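Local coordinates for regulator of Ty1 transposition protein 107 (Saccharomyces cerevisiae, PDB 3T7K), which binds the phosphorylated tail of histone H2A through its C-terminal tandem BRCT repeats during DNA damage repair, at residues Asn20-His32 / Lys59-Lys73. Residues are numbered along the deposited sequence; the frame is centred on the assembly and turned at random.
Sequences NYDLKAVCTGCFH and KLNCIFAPKILRTEK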
loop_
_atom_site.group_PDB
_atom_site.type_symbol
_atom_site.label_atom_id
_atom_site.label_comp_id
_atom_site.label_asym_id
_atom_site.label_seq_id
_atom_site.Cartn_x
_atom_site.Cartn_y
_atom_site.Cartn_z
ATOM N N ASN C 20 -17.775 6.793 10.693
ATOM C CA ASN C 20 -16.954 5.820 10.000
ATOM C C ASN C 20 -15.656 5.681 10.764
ATOM O O ASN C 20 -14.747 6.488 10.595
ATOM C CB ASN C 20 -16.682 6.245 8.558
ATOM C CG ASN C 20 -15.712 5.317 7.859
ATOM O OD1 ASN C 20 -15.499 4.196 8.298
ATOM N ND2 ASN C 20 -15.108 5.784 6.782
ATOM N N TYR C 21 -15.580 4.678 11.625
ATOM C CA TYR C 21 -14.376 4.486 12.437
ATOM C C TYR C 21 -13.165 4.065 11.611
ATOM O O TYR C 21 -12.032 4.261 12.027
ATOM C CB TYR C 21 -14.633 3.470 13.551
ATOM C CG TYR C 21 -15.544 3.984 14.620
ATOM C CD1 TYR C 21 -15.067 4.807 15.628
ATOM C CD2 TYR C 21 -16.889 3.662 14.615
ATOM C CE1 TYR C 21 -15.917 5.287 16.616
ATOM C CE2 TYR C 21 -17.737 4.138 15.584
ATOM C CZ TYR C 21 -17.259 4.945 16.573
ATOM O OH TYR C 21 -18.117 5.397 17.545
ATOM N N ASP C 22 -13.414 3.493 10.440
ATOM C CA ASP C 22 -12.336 3.101 9.537
ATOM C C ASP C 22 -11.293 2.175 10.197
ATOM O O ASP C 22 -10.092 2.422 10.132
ATOM C CB ASP C 22 -11.657 4.337 8.925
ATOM C CG ASP C 22 -10.632 3.954 7.896
ATOM O OD1 ASP C 22 -10.618 2.749 7.537
ATOM O OD2 ASP C 22 -9.782 4.779 7.467
ATOM N N LEU C 23 -11.763 1.089 10.800
ATOM C CA LEU C 23 -10.881 0.143 11.474
ATOM C C LEU C 23 -10.815 -1.150 10.688
ATOM O O LEU C 23 -11.839 -1.705 10.302
ATOM C CB LEU C 23 -11.382 -0.145 12.898
ATOM C CG LEU C 23 -11.514 1.086 13.791
ATOM C CD1 LEU C 23 -11.974 0.685 15.160
ATOM C CD2 LEU C 23 -10.185 1.834 13.888
ATOM N N LYS C 24 -9.602 -1.618 10.435
ATOM C CA LYS C 24 -9.394 -2.968 9.928
ATOM C C LYS C 24 -8.589 -3.679 11.018
ATOM O O LYS C 24 -7.380 -3.495 11.115
ATOM C CB LYS C 24 -8.641 -2.935 8.585
ATOM C CG LYS C 24 -9.436 -2.297 7.437
ATOM C CD LYS C 24 -8.509 -1.766 6.348
ATOM C CE LYS C 24 -7.628 -0.622 6.862
ATOM N NZ LYS C 24 -6.470 -0.270 5.952
ATOM N N ALA C 25 -9.273 -4.468 11.844
ATOM C CA ALA C 25 -8.670 -4.995 13.062
ATOM C C ALA C 25 -8.532 -6.523 13.085
ATOM O O ALA C 25 -9.141 -7.241 12.273
ATOM C CB ALA C 25 -9.458 -4.537 14.270
ATOM N N VAL C 26 -7.712 -7.006 14.015
ATOM C CA VAL C 26 -7.822 -8.368 14.479
ATOM C C VAL C 26 -7.983 -8.232 15.979
ATOM O O VAL C 26 -7.599 -7.215 16.532
ATOM C CB VAL C 26 -6.591 -9.240 14.097
ATOM C CG1 VAL C 26 -6.440 -9.283 12.579
ATOM C CG2 VAL C 26 -5.329 -8.701 14.741
ATOM N N CYS C 27 -8.605 -9.216 16.624
ATOM C CA CYS C 27 -8.642 -9.261 18.076
ATOM C C CYS C 27 -7.703 -10.354 18.525
ATOM O O CYS C 27 -7.549 -11.360 17.832
ATOM C CB CYS C 27 -10.033 -9.620 18.563
ATOM S SG CYS C 27 -11.280 -8.502 17.927
ATOM N N THR C 28 -7.084 -10.149 19.679
ATOM C CA THR C 28 -6.233 -11.161 20.296
ATOM C C THR C 28 -6.542 -11.062 21.776
ATOM O O THR C 28 -6.701 -9.956 22.297
ATOM C CB THR C 28 -4.731 -10.910 19.986
ATOM O OG1 THR C 28 -3.928 -11.979 20.507
ATOM C CG2 THR C 28 -4.258 -9.584 20.576
ATOM N N GLY C 29 -6.691 -12.202 22.447
ATOM C CA GLY C 29 -7.122 -12.182 23.833
ATOM C C GLY C 29 -8.573 -11.716 23.957
ATOM O O GLY C 29 -9.001 -11.278 25.034
ATOM N N CYS C 30 -9.327 -11.801 22.857
ATOM C CA CYS C 30 -10.742 -11.395 22.853
ATOM C C CYS C 30 -11.526 -11.835 21.611
ATOM O O CYS C 30 -10.936 -12.158 20.570
ATOM C CB CYS C 30 -10.898 -9.881 23.116
ATOM S SG CYS C 30 -9.893 -8.696 22.107
ATOM N N PHE C 31 -12.855 -11.872 21.743
ATOM C CA PHE C 31 -13.763 -12.148 20.629
ATOM C C PHE C 31 -13.304 -13.305 19.747
ATOM O O PHE C 31 -13.243 -13.181 18.518
ATOM C CB PHE C 31 -13.922 -10.893 19.768
ATOM C CG PHE C 31 -14.393 -9.680 20.525
ATOM C CD1 PHE C 31 -15.738 -9.518 20.834
ATOM C CD2 PHE C 31 -13.497 -8.679 20.895
ATOM C CE1 PHE C 31 -16.188 -8.391 21.507
ATOM C CE2 PHE C 31 -13.941 -7.540 21.572
ATOM C CZ PHE C 31 -15.291 -7.401 21.883
ATOM N N HIS C 32 -13.006 -14.440 20.368
ATOM C CA HIS C 32 -12.281 -15.498 19.666
ATOM C C HIS C 32 -13.035 -16.246 18.537
ATOM O O HIS C 32 -12.414 -16.959 17.751
ATOM C CB HIS C 32 -11.591 -16.460 20.647
ATOM C CG HIS C 32 -10.543 -17.318 20.007
ATOM N ND1 HIS C 32 -9.443 -16.792 19.357
ATOM C CD2 HIS C 32 -10.438 -18.656 19.902
ATOM C CE1 HIS C 32 -8.702 -17.784 18.885
ATOM N NE2 HIS C 32 -9.288 -18.926 19.201
ATOM N N LYS C 59 -4.119 -4.834 4.895
ATOM C CA LYS C 59 -3.652 -3.569 5.445
ATOM C C LYS C 59 -4.329 -3.245 6.770
ATOM O O LYS C 59 -4.881 -2.160 6.948
ATOM C CB LYS C 59 -3.888 -2.446 4.434
ATOM C CG LYS C 59 -2.991 -2.529 3.207
ATOM C CD LYS C 59 -1.520 -2.477 3.613
ATOM C CE LYS C 59 -0.602 -2.573 2.408
ATOM N NZ LYS C 59 0.835 -2.574 2.805
ATOM N N LEU C 60 -4.295 -4.192 7.700
ATOM C CA LEU C 60 -4.871 -3.965 9.013
ATOM C C LEU C 60 -4.249 -2.718 9.626
ATOM O O LEU C 60 -3.098 -2.395 9.345
ATOM C CB LEU C 60 -4.634 -5.166 9.917
ATOM C CG LEU C 60 -5.035 -6.498 9.290
ATOM C CD1 LEU C 60 -4.592 -7.667 10.174
ATOM C CD2 LEU C 60 -6.515 -6.544 9.040
ATOM N N ASN C 61 -5.014 -2.012 10.453
ATOM C CA ASN C 61 -4.495 -0.812 11.094
ATOM C C ASN C 61 -4.820 -0.777 12.581
ATOM O O ASN C 61 -4.518 0.189 13.267
ATOM C CB ASN C 61 -5.030 0.449 10.394
ATOM C CG ASN C 61 -6.552 0.575 10.475
ATOM O OD1 ASN C 61 -7.199 -0.090 11.277
ATOM N ND2 ASN C 61 -7.125 1.437 9.633
ATOM N N CYS C 62 -5.426 -1.841 13.085
ATOM C CA CYS C 62 -5.945 -1.824 14.439
ATOM C C CYS C 62 -5.817 -3.174 15.123
ATOM O O CYS C 62 -5.875 -4.223 14.488
ATOM C CB CYS C 62 -7.421 -1.403 14.398
ATOM S SG CYS C 62 -8.248 -1.337 15.994
ATOM N N ILE C 63 -5.662 -3.150 16.438
ATOM C CA ILE C 63 -5.691 -4.378 17.208
ATOM C C ILE C 63 -6.528 -4.164 18.445
ATOM O O ILE C 63 -6.384 -3.156 19.118
ATOM C CB ILE C 63 -4.269 -4.840 17.627
ATOM C CG1 ILE C 63 -4.367 -6.015 18.593
ATOM C CG2 ILE C 63 -3.501 -3.719 18.291
ATOM C CD1 ILE C 63 -3.806 -7.291 18.027
ATOM N N PHE C 64 -7.430 -5.100 18.714
ATOM C CA PHE C 64 -8.189 -5.107 19.956
ATOM C C PHE C 64 -7.582 -6.128 20.901
ATOM O O PHE C 64 -7.421 -7.287 20.537
ATOM C CB PHE C 64 -9.650 -5.471 19.693
ATOM C CG PHE C 64 -10.407 -4.418 18.910
ATOM C CD1 PHE C 64 -10.858 -3.267 19.531
ATOM C CD2 PHE C 64 -10.650 -4.585 17.559
ATOM C CE1 PHE C 64 -11.548 -2.294 18.809
ATOM C CE2 PHE C 64 -11.334 -3.619 16.835
ATOM C CZ PHE C 64 -11.777 -2.471 17.463
ATOM N N ALA C 65 -7.253 -5.691 22.110
ATOM C CA ALA C 65 -6.671 -6.567 23.117
ATOM C C ALA C 65 -6.877 -5.927 24.471
ATOM O O ALA C 65 -6.823 -4.708 24.599
ATOM C CB ALA C 65 -5.167 -6.788 22.854
ATOM N N PRO C 66 -7.122 -6.753 25.492
ATOM C CA PRO C 66 -7.280 -6.285 26.875
ATOM C C PRO C 66 -6.008 -5.661 27.429
ATOM O O PRO C 66 -6.095 -4.783 28.289
ATOM C CB PRO C 66 -7.644 -7.563 27.643
ATOM C CG PRO C 66 -7.218 -8.684 26.753
ATOM C CD PRO C 66 -7.401 -8.188 25.354
ATOM N N LYS C 67 -4.846 -6.093 26.937
ATOM C CA LYS C 67 -3.556 -5.566 27.404
ATOM C C LYS C 67 -2.441 -5.992 26.461
ATOM O O LYS C 67 -2.646 -6.822 25.580
ATOM C CB LYS C 67 -3.234 -6.068 28.822
ATOM C CG LYS C 67 -3.186 -7.592 28.933
ATOM C CD LYS C 67 -2.846 -8.069 30.347
ATOM C CE LYS C 67 -1.394 -7.775 30.716
ATOM N NZ LYS C 67 -0.958 -8.546 31.921
ATOM N N ILE C 68 -1.256 -5.428 26.652
ATOM C CA ILE C 68 -0.093 -5.899 25.905
ATOM C C ILE C 68 0.063 -7.406 26.084
ATOM O O ILE C 68 0.188 -7.905 27.205
ATOM C CB ILE C 68 1.195 -5.162 26.315
ATOM C CG1 ILE C 68 1.080 -3.677 25.970
ATOM C CG2 ILE C 68 2.402 -5.755 25.607
ATOM C CD1 ILE C 68 2.332 -2.888 26.278
ATOM N N LEU C 69 0.023 -8.134 24.972
ATOM C CA LEU C 69 0.096 -9.593 25.006
ATOM C C LEU C 69 1.191 -10.146 24.103
ATOM O O LEU C 69 1.581 -9.521 23.109
ATOM C CB LEU C 69 -1.241 -10.210 24.599
ATOM C CG LEU C 69 -2.426 -9.991 25.535
ATOM C CD1 LEU C 69 -3.684 -10.556 24.903
ATOM C CD2 LEU C 69 -2.164 -10.624 26.898
ATOM N N ARG C 70 1.672 -11.336 24.448
ATOM C CA ARG C 70 2.726 -11.975 23.682
ATOM C C ARG C 70 2.162 -12.943 22.653
ATOM O O ARG C 70 2.842 -13.885 22.251
ATOM C CB ARG C 70 3.686 -12.710 24.624
ATOM C CG ARG C 70 4.387 -11.785 25.613
ATOM C CD ARG C 70 5.182 -12.562 26.640
ATOM N NE ARG C 70 6.444 -11.897 26.934
ATOM C CZ ARG C 70 7.630 -12.374 26.578
ATOM N NH1 ARG C 70 7.715 -13.529 25.927
ATOM N NH2 ARG C 70 8.727 -11.696 26.874
ATOM N N THR C 71 0.921 -12.732 22.225
ATOM C CA THR C 71 0.359 -13.592 21.195
ATOM C C THR C 71 1.011 -13.265 19.879
ATOM O O THR C 71 1.507 -12.164 19.700
ATOM C CB THR C 71 -1.150 -13.353 21.007
ATOM O OG1 THR C 71 -1.395 -11.937 20.925
ATOM C CG2 THR C 71 -1.934 -13.969 22.155
ATOM N N GLU C 72 0.987 -14.206 18.947
ATOM C CA GLU C 72 1.413 -13.934 17.580
ATOM C C GLU C 72 0.720 -12.691 17.011
ATOM O O GLU C 72 1.348 -11.847 16.368
ATOM C CB GLU C 72 1.108 -15.139 16.692
ATOM C CG GLU C 72 1.442 -14.928 15.226
ATOM C CD GLU C 72 1.115 -16.144 14.382
ATOM O OE1 GLU C 72 0.450 -17.061 14.906
ATOM O OE2 GLU C 72 1.522 -16.194 13.198
ATOM N N LYS C 73 -0.577 -12.575 17.263
ATOM C CA LYS C 73 -1.353 -11.461 16.716
ATOM C C LYS C 73 -0.904 -10.118 17.255
ATOM O O LYS C 73 -0.697 -9.175 16.484
ATOM C CB LYS C 73 -2.842 -11.658 16.981
ATOM C CG LYS C 73 -3.551 -12.421 15.891
ATOM C CD LYS C 73 -5.007 -12.631 16.270
ATOM C CE LYS C 73 -5.810 -13.149 15.102
ATOM N NZ LYS C 73 -7.116 -13.686 15.572
#
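Strands 23-27 and 62-64 run parallel, their axes 4.7 Å apart at closest approach, and Val26 O takes Phe64 N while Phe64 O takes Thr28 N. Ahead of this pairing, Asn61 folds its amide back against the first strand: ND2 gives a hydrogen bond to Asp22 O (3.2 Å), and OD1 accepts Lys24 N from above the carbonyl plane. Its CG sits between backbone N and carbonyl carbon (chi1 62°), which turns the amide along the neighbouring backbone. With an alanine in its place, Asp22 O and Lys24 N would probably lose these partners, though Asn61 N also donates to Lys24 O (2.9 Å). Lys24 passes across that amide, and its NZ reaches Lys59 O at 2.7 Å. Beyond, Ala25 CB presses on Phe64 CE2 (3.3 Å), while Cys62 SG lies over one face of the ring, toward its rim. On the other face of the sheet Val26 CG1 meets Leu60 CD1 tightly. At the far end Thr71, N-cap residue of helix 72-77, caps Phe74 N through OG1, which also donates to Thr28 OG1 at 2.6 Å. Thr28 OG1, Gly29 N and Lys73 NZ each hydrogen-bond a modified side chain of the bound peptide, consistent with a BRCT phosphate pocket, where the lysine would probably offset the anion's charge.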